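Local coordinates for EGF family domain-containing protein (Toxoplasma gondii, PDB 4Z80) that binds a RON2-like peptide as an AMA-type antigen and probably takes part in the moving junction during host-cell invasion, at residues 275-287 against 326-338. Numbering follows the deposited sequence.
Sequences FRSLPAMFDMSTG and SSNMVYVTSHTRP
Ala280 and Val332, like Phe282 and Val330, exchange backbone hydrogen bonds in both directions, which makes strands 280-283 and 329-332 antiparallel neighbours in a sheet; Met284 N adds a fifth rung at Asn328 O (2.8 Å). The tight packing lies on the face bearing Met281, Met329 and Tyr331. Met281 leaves the backbone with CG anti to its carbonyl carbon (chi1 -63°); a first bend brings SD to 3.8 Å from CD2 of Tyr331, an oblique Met-aromatic contact, and a second turns CE toward Met329. There it meets CE of Met329 at 3.8 Å, the two thioether chains crossing at about a right angle. Farther along the Tyr331 ring, Pro279 runs alongside, its CB 3.8 Å from CZ.

Toward Asn328 the contact opens to solvent and turns polar. One carboxylate oxygen, Asp283 OD1, takes bonds from Ser285 N in an Asx turn, from Ser285 OG at 2.7 Å on its syn side, and from Asn328 ND2, 3.2 Å away and above the carboxylate plane, with amide and carboxylate turned 72° apart; a weak fourth comes from Thr286 N. These donors should limit the carboxylate's rotation. Exposed Met284 only skirts the Phe282 and Val330 face, its CG 3.7 Å from Val330 CG2. Beyond the opposite strand end, where pairing stops, a water bridges Ser277 O and Ser334 N, both in buried residues.

Both strands are interior to a four-stranded antiparallel sheet within the AMA1-family region, with 289-291 beside 280-283 and 97-98 beside 329-332. Helix 252-262 packs on the Ala280 and Val332 face, while strand 89-91 touches Pro279 and Tyr331.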
ATOM      1  N   PHE A 275     -13.331  -1.228   6.233  1.00 11.41           N
ATOM      2  CA  PHE A 275     -11.992  -1.522   5.731  1.00 14.47           C
ATOM      3  C   PHE A 275     -12.075  -2.339   4.449  1.00 14.97           C
ATOM      4  O   PHE A 275     -12.541  -3.477   4.458  1.00 13.76           O
ATOM      5  CB  PHE A 275     -11.171  -2.279   6.784  1.00 13.48           C
ATOM      6  CG  PHE A 275     -10.921  -1.490   8.043  1.00 12.34           C
ATOM      7  CD1 PHE A 275      -9.906  -0.550   8.093  1.00 14.50           C
ATOM      8  CD2 PHE A 275     -11.708  -1.677   9.167  1.00 12.99           C
ATOM      9  CE1 PHE A 275      -9.668   0.180   9.243  1.00 13.28           C
ATOM     10  CE2 PHE A 275     -11.480  -0.945  10.316  1.00 16.87           C
ATOM     11  CZ  PHE A 275     -10.454  -0.012  10.352  1.00 12.16           C
ATOM     12  N   ARG A 276     -11.626  -1.762   3.341  1.00 12.91           N
ATOM     13  CA  ARG A 276     -11.662  -2.450   2.062  1.00 12.88           C
ATOM     14  C   ARG A 276     -10.562  -1.933   1.156  1.00 12.55           C
ATOM     15  O   ARG A 276     -10.208  -0.753   1.202  1.00 13.00           O
ATOM     16  CB  ARG A 276     -13.024  -2.276   1.376  1.00 12.12           C
ATOM     17  CG  ARG A 276     -13.131  -2.955   0.014  1.00 12.15           C
ATOM     18  CD  ARG A 276     -14.559  -3.011  -0.501  1.00 14.88           C
ATOM     19  NE  ARG A 276     -14.615  -3.638  -1.820  1.00 14.03           N
ATOM     20  CZ  ARG A 276     -14.983  -4.895  -2.071  1.00 15.11           C
ATOM     21  NH1 ARG A 276     -15.360  -5.714  -1.093  1.00 14.23           N
ATOM     22  NH2 ARG A 276     -14.973  -5.329  -3.324  1.00 15.83           N
ATOM     23  N   SER A 277     -10.025  -2.830   0.336  1.00 13.91           N
ATOM     24  CA  SER A 277      -9.012  -2.494  -0.651  1.00 12.73           C
ATOM     25  C   SER A 277      -7.851  -1.729  -0.029  1.00 13.21           C
ATOM     26  O   SER A 277      -7.396  -0.713  -0.552  1.00 11.26           O
ATOM     27  CB  SER A 277      -9.644  -1.702  -1.798  1.00 13.94           C
ATOM     28  OG  SER A 277     -10.675  -2.478  -2.387  1.00 15.39           O
ATOM     29  N   LEU A 278      -7.353  -2.251   1.080  1.00 11.59           N
ATOM     30  CA  LEU A 278      -6.339  -1.551   1.853  1.00 10.35           C
ATOM     31  C   LEU A 278      -5.020  -1.493   1.108  1.00 11.57           C
ATOM     32  O   LEU A 278      -4.602  -2.476   0.500  1.00 12.93           O
ATOM     33  CB  LEU A 278      -6.131  -2.230   3.205  1.00 11.76           C
ATOM     34  CG  LEU A 278      -7.333  -2.227   4.150  1.00 12.35           C
ATOM     35  CD1 LEU A 278      -6.974  -2.937   5.445  1.00 12.86           C
ATOM     36  CD2 LEU A 278      -7.823  -0.824   4.435  1.00 11.84           C
ATOM     37  N   PRO A 279      -4.331  -0.347   1.180  1.00 10.46           N
ATOM     38  CA  PRO A 279      -2.973  -0.299   0.652  1.00 11.20           C
ATOM     39  C   PRO A 279      -2.010  -1.049   1.572  1.00 11.02           C
ATOM     40  O   PRO A 279      -2.381  -1.449   2.682  1.00 10.56           O
ATOM     41  CB  PRO A 279      -2.677   1.202   0.608  1.00 11.29           C
ATOM     42  CG  PRO A 279      -3.437   1.762   1.736  1.00 10.80           C
ATOM     43  CD  PRO A 279      -4.692   0.908   1.863  1.00 10.60           C
ATOM     44  N   ALA A 280      -0.782  -1.249   1.110  1.00 12.20           N
ATOM     45  CA  ALA A 280       0.192  -2.016   1.863  1.00 11.12           C
ATOM     46  C   ALA A 280       1.600  -1.513   1.614  1.00 11.92           C
ATOM     47  O   ALA A 280       1.878  -0.871   0.601  1.00 13.17           O
ATOM     48  CB  ALA A 280       0.092  -3.503   1.503  1.00 11.79           C
ATOM     49  N   MET A 281       2.478  -1.809   2.568  1.00 12.45           N
ATOM     50  CA  MET A 281       3.911  -1.596   2.434  1.00 10.70           C
ATOM     51  C   MET A 281       4.624  -2.929   2.239  1.00 12.90           C
ATOM     52  O   MET A 281       4.436  -3.845   3.032  1.00 13.83           O
ATOM     53  CB  MET A 281       4.465  -0.910   3.677  1.00 11.96           C
ATOM     54  CG  MET A 281       3.910   0.476   3.944  1.00 12.28           C
ATOM     55  SD  MET A 281       4.225   1.654   2.607  1.00 12.95           S
ATOM     56  CE  MET A 281       6.004   1.551   2.491  1.00 14.59           C
ATOM     57  N   PHE A 282       5.430  -3.031   1.190  1.00 10.89           N
ATOM     58  CA  PHE A 282       6.290  -4.189   0.981  1.00 13.10           C
ATOM     59  C   PHE A 282       7.738  -3.799   1.204  1.00 14.49           C
ATOM     60  O   PHE A 282       8.179  -2.746   0.754  1.00 13.82           O
ATOM     61  CB  PHE A 282       6.097  -4.750  -0.422  1.00 13.60           C
ATOM     62  CG  PHE A 282       6.841  -6.031  -0.669  1.00 15.78           C
ATOM     63  CD1 PHE A 282       6.431  -7.206  -0.064  1.00 16.84           C
ATOM     64  CD2 PHE A 282       7.934  -6.062  -1.519  1.00 16.82           C
ATOM     65  CE1 PHE A 282       7.107  -8.394  -0.288  1.00 17.81           C
ATOM     66  CE2 PHE A 282       8.618  -7.253  -1.752  1.00 18.71           C
ATOM     67  CZ  PHE A 282       8.199  -8.417  -1.134  1.00 17.24           C
ATOM     68  N   ASP A 283       8.469  -4.646   1.925  1.00 14.28           N
ATOM     69  CA  ASP A 283       9.888  -4.443   2.170  1.00 13.77           C
ATOM     70  C   ASP A 283      10.686  -5.404   1.278  1.00 17.36           C
ATOM     71  O   ASP A 283      10.651  -6.623   1.484  1.00 16.90           O
ATOM     72  CB  ASP A 283      10.186  -4.660   3.654  1.00 18.24           C
ATOM     73  CG  ASP A 283      11.602  -4.271   4.045  1.00 18.24           C
ATOM     74  OD1 ASP A 283      12.528  -4.409   3.219  1.00 21.01           O
ATOM     75  OD2 ASP A 283      11.794  -3.834   5.201  1.00 21.95           O
ATOM     76  N   MET A 284      11.379  -4.853   0.281  1.00 15.68           N
ATOM     77  CA  MET A 284      12.116  -5.659  -0.698  1.00 19.09           C
ATOM     78  C   MET A 284      13.228  -6.466  -0.052  1.00 21.16           C
ATOM     79  O   MET A 284      13.627  -7.503  -0.581  1.00 23.07           O
ATOM     80  CB  MET A 284      12.731  -4.776  -1.790  1.00 20.13           C
ATOM     81  CG  MET A 284      11.746  -3.981  -2.624  1.00 21.45           C
ATOM     82  SD  MET A 284      10.767  -4.956  -3.779  1.00 24.43           S
ATOM     83  CE  MET A 284      12.043  -5.511  -4.911  1.00 29.88           C
ATOM     84  N   SER A 285      13.747  -5.989   1.073  1.00 18.38           N
ATOM     85  CA  SER A 285      14.904  -6.637   1.675  1.00 21.73           C
ATOM     86  C   SER A 285      14.487  -7.804   2.576  1.00 24.79           C
ATOM     87  O   SER A 285      15.196  -8.808   2.640  1.00 26.84           O
ATOM     88  CB  SER A 285      15.743  -5.624   2.453  1.00 21.82           C
ATOM     89  OG  SER A 285      15.060  -5.143   3.590  1.00 33.80           O
ATOM     90  N   THR A 286      13.337  -7.694   3.237  1.00 21.32           N
ATOM     91  CA  THR A 286      12.909  -8.716   4.197  1.00 17.94           C
ATOM     92  C   THR A 286      11.741  -9.569   3.706  1.00 20.00           C
ATOM     93  O   THR A 286      11.461 -10.631   4.273  1.00 22.74           O
ATOM     94  CB  THR A 286      12.499  -8.085   5.529  1.00 22.46           C
ATOM     95  OG1 THR A 286      11.304  -7.310   5.343  1.00 19.78           O
ATOM     96  CG2 THR A 286      13.610  -7.196   6.071  1.00 24.24           C
ATOM     97  N   GLY A 287      11.049  -9.101   2.673  1.00 17.55           N
ATOM     98  CA  GLY A 287       9.857  -9.763   2.182  1.00 18.23           C
ATOM     99  C   GLY A 287       8.604  -9.480   2.998  1.00 14.44           C
ATOM    100  O   GLY A 287       7.546 -10.040   2.719  1.00 17.57           O
ATOM    101  N   SER A 326      14.894   4.936   2.292  1.00 12.92           N
ATOM    102  CA  SER A 326      13.595   4.273   2.147  1.00 11.66           C
ATOM    103  C   SER A 326      13.504   3.418   0.874  1.00 13.41           C
ATOM    104  O   SER A 326      12.438   2.914   0.555  1.00 12.73           O
ATOM    105  CB  SER A 326      12.457   5.310   2.165  1.00 10.92           C
ATOM    106  OG  SER A 326      12.356   6.035   0.958  1.00 12.50           O
ATOM    107  N   SER A 327      14.617   3.231   0.165  1.00 13.51           N
ATOM    108  CA  SER A 327      14.573   2.606  -1.152  1.00 12.96           C
ATOM    109  C   SER A 327      14.258   1.116  -1.149  1.00 14.15           C
ATOM    110  O   SER A 327      14.061   0.535  -2.213  1.00 16.32           O
ATOM    111  CB  SER A 327      15.889   2.824  -1.885  1.00 13.49           C
ATOM    112  OG  SER A 327      16.111   4.204  -2.115  1.00 14.99           O
ATOM    113  N   ASN A 328      14.211   0.505   0.027  1.00 13.72           N
ATOM    114  CA  ASN A 328      13.777  -0.880   0.152  1.00 17.20           C
ATOM    115  C   ASN A 328      12.261  -1.015   0.296  1.00 14.04           C
ATOM    116  O   ASN A 328      11.714  -2.109   0.171  1.00 15.40           O
ATOM    117  CB  ASN A 328      14.458  -1.532   1.353  1.00 17.55           C
ATOM    118  CG  ASN A 328      14.172  -0.795   2.667  1.00 24.26           C
ATOM    119  OD1 ASN A 328      14.254   0.441   2.744  1.00 22.37           O
ATOM    120  ND2 ASN A 328      13.829  -1.553   3.705  1.00 26.63           N
ATOM    121  N   MET A 329      11.582   0.101   0.557  1.00 11.09           N
ATOM    122  CA  MET A 329      10.147   0.095   0.811  1.00 13.10           C
ATOM    123  C   MET A 329       9.360   0.370  -0.456  1.00 12.96           C
ATOM    124  O   MET A 329       9.830   1.065  -1.355  1.00 14.41           O
ATOM    125  CB  MET A 329       9.788   1.135   1.873  1.00 13.47           C
ATOM    126  CG  MET A 329      10.455   0.931   3.220  1.00 13.53           C
ATOM    127  SD  MET A 329      10.295  -0.751   3.875  1.00 19.07           S
ATOM    128  CE  MET A 329       8.523  -0.945   3.894  1.00 15.32           C
ATOM    129  N   VAL A 330       8.163  -0.203  -0.514  1.00 11.45           N
ATOM    130  CA  VAL A 330       7.280  -0.057  -1.661  1.00 12.57           C
ATOM    131  C   VAL A 330       5.863   0.186  -1.172  1.00 12.10           C
ATOM    132  O   VAL A 330       5.339  -0.595  -0.384  1.00 11.60           O
ATOM    133  CB  VAL A 330       7.284  -1.314  -2.564  1.00 12.67           C
ATOM    134  CG1 VAL A 330       6.707  -1.003  -3.915  1.00 12.67           C
ATOM    135  CG2 VAL A 330       8.688  -1.897  -2.712  1.00 15.15           C
ATOM    136  N   TYR A 331       5.251   1.267  -1.645  1.00 10.86           N
ATOM    137  CA  TYR A 331       3.848   1.549  -1.390  1.00 11.25           C
ATOM    138  C   TYR A 331       3.023   0.883  -2.484  1.00 10.26           C
ATOM    139  O   TYR A 331       3.174   1.182  -3.658  1.00 11.00           O
ATOM    140  CB  TYR A 331       3.596   3.067  -1.345  1.00 10.07           C
ATOM    141  CG  TYR A 331       2.195   3.461  -0.903  1.00 10.98           C
ATOM    142  CD1 TYR A 331       1.162   3.585  -1.828  1.00 10.18           C
ATOM    143  CD2 TYR A 331       1.909   3.703   0.435  1.00  9.69           C
ATOM    144  CE1 TYR A 331      -0.124   3.944  -1.425  1.00 10.84           C
ATOM    145  CE2 TYR A 331       0.631   4.059   0.843  1.00  9.70           C
ATOM    146  CZ  TYR A 331      -0.378   4.174  -0.088  1.00 10.24           C
ATOM    147  OH  TYR A 331      -1.651   4.519   0.331  1.00 11.82           O
ATOM    148  N   VAL A 332       2.154  -0.031  -2.067  1.00 12.05           N
ATOM    149  CA  VAL A 332       1.420  -0.906  -2.964  1.00 12.14           C
ATOM    150  C   VAL A 332      -0.074  -0.742  -2.740  1.00 13.24           C
ATOM    151  O   VAL A 332      -0.541  -0.922  -1.625  1.00 14.49           O
ATOM    152  CB  VAL A 332       1.817  -2.376  -2.698  1.00 14.98           C
ATOM    153  CG1 VAL A 332       1.002  -3.333  -3.526  1.00 19.40           C
ATOM    154  CG2 VAL A 332       3.313  -2.564  -2.952  1.00 16.80           C
ATOM    155  N   THR A 333      -0.834  -0.421  -3.779  1.00 11.39           N
ATOM    156  CA  THR A 333      -2.281  -0.393  -3.623  1.00 11.75           C
ATOM    157  C   THR A 333      -2.882  -1.782  -3.841  1.00 14.16           C
ATOM    158  O   THR A 333      -2.258  -2.678  -4.422  1.00 13.28           O
ATOM    159  CB  THR A 333      -2.953   0.613  -4.572  1.00 12.92           C
ATOM    160  OG1 THR A 333      -2.934   0.118  -5.916  1.00 14.81           O
ATOM    161  CG2 THR A 333      -2.252   1.965  -4.508  1.00 14.53           C
ATOM    162  N   SER A 334      -4.101  -1.946  -3.360  1.00 12.15           N
ATOM    163  CA  SER A 334      -4.799  -3.221  -3.448  1.00 12.00           C
ATOM    164  C   SER A 334      -4.996  -3.617  -4.903  1.00 13.45           C
ATOM    165  O   SER A 334      -5.060  -4.804  -5.233  1.00 15.80           O
ATOM    166  CB  SER A 334      -6.141  -3.118  -2.720  1.00 13.18           C
ATOM    167  OG  SER A 334      -6.751  -4.386  -2.526  1.00 13.72           O
ATOM    168  N   HIS A 335      -5.073  -2.616  -5.772  1.00 11.14           N
ATOM    169  CA  HIS A 335      -5.310  -2.829  -7.191  1.00 13.47           C
ATOM    170  C   HIS A 335      -4.027  -2.611  -7.998  1.00 12.38           C
ATOM    171  O   HIS A 335      -3.965  -1.784  -8.905  1.00 15.04           O
ATOM    172  CB  HIS A 335      -6.432  -1.904  -7.668  1.00 12.10           C
ATOM    173  CG  HIS A 335      -7.767  -2.200  -7.050  1.00 12.62           C
ATOM    174  ND1 HIS A 335      -8.321  -1.423  -6.053  1.00 13.75           N
ATOM    175  CD2 HIS A 335      -8.663  -3.186  -7.299  1.00 13.67           C
ATOM    176  CE1 HIS A 335      -9.500  -1.920  -5.715  1.00 14.54           C
ATOM    177  NE2 HIS A 335      -9.727  -2.994  -6.453  1.00 13.83           N
ATOM    178  N   THR A 336      -2.999  -3.371  -7.654  1.00 12.59           N
ATOM    179  CA  THR A 336      -1.749  -3.354  -8.391  1.00 11.49           C
ATOM    180  C   THR A 336      -1.890  -4.221  -9.643  1.00 12.09           C
ATOM    181  O   THR A 336      -2.463  -5.312  -9.572  1.00 14.18           O
ATOM    182  CB  THR A 336      -0.605  -3.857  -7.502  1.00 13.21           C
ATOM    183  OG1 THR A 336      -0.410  -2.934  -6.417  1.00 12.93           O
ATOM    184  CG2 THR A 336       0.696  -3.994  -8.274  1.00 12.69           C
ATOM    185  N   ARG A 337      -1.378  -3.756 -10.778  1.00 11.54           N
ATOM    186  CA  ARG A 337      -1.550  -4.490 -12.030  1.00 12.05           C
ATOM    187  C   ARG A 337      -0.533  -5.639 -12.088  1.00 11.75           C
ATOM    188  O   ARG A 337       0.624  -5.482 -11.706  1.00 12.88           O
ATOM    189  CB  ARG A 337      -1.439  -3.557 -13.250  1.00 12.43           C
ATOM    190  CG  ARG A 337      -0.149  -2.734 -13.398  1.00 12.34           C
ATOM    191  CD  ARG A 337      -0.273  -1.729 -14.547  1.00 12.99           C
ATOM    192  NE  ARG A 337      -0.654  -2.405 -15.791  1.00 13.31           N
ATOM    193  CZ  ARG A 337      -1.297  -1.847 -16.811  1.00 14.57           C
ATOM    194  NH1 ARG A 337      -1.651  -0.567 -16.794  1.00 13.94           N
ATOM    195  NH2 ARG A 337      -1.586  -2.586 -17.871  1.00 15.06           N
ATOM    196  N   PRO A 338      -0.989  -6.818 -12.527  1.00 13.77           N
ATOM    197  CA  PRO A 338      -0.152  -8.020 -12.467  1.00 15.48           C
ATOM    198  C   PRO A 338       0.958  -8.021 -13.511  1.00 16.38           C
ATOM    199  O   PRO A 338       1.894  -8.824 -13.417  1.00 17.09           O
ATOM    200  CB  PRO A 338      -1.157  -9.152 -12.721  1.00 15.57           C
ATOM    201  CG  PRO A 338      -2.241  -8.531 -13.493  1.00 19.69           C
ATOM    202  CD  PRO A 338      -2.355  -7.120 -12.978  1.00 14.90           C
TER
HETATM  203  O   HOH W   1      -5.291   0.354  -1.983  1.00 12.80           O
HETATM  204  O   HOH W   2      -2.310  -3.492  -1.115  1.00 25.26           O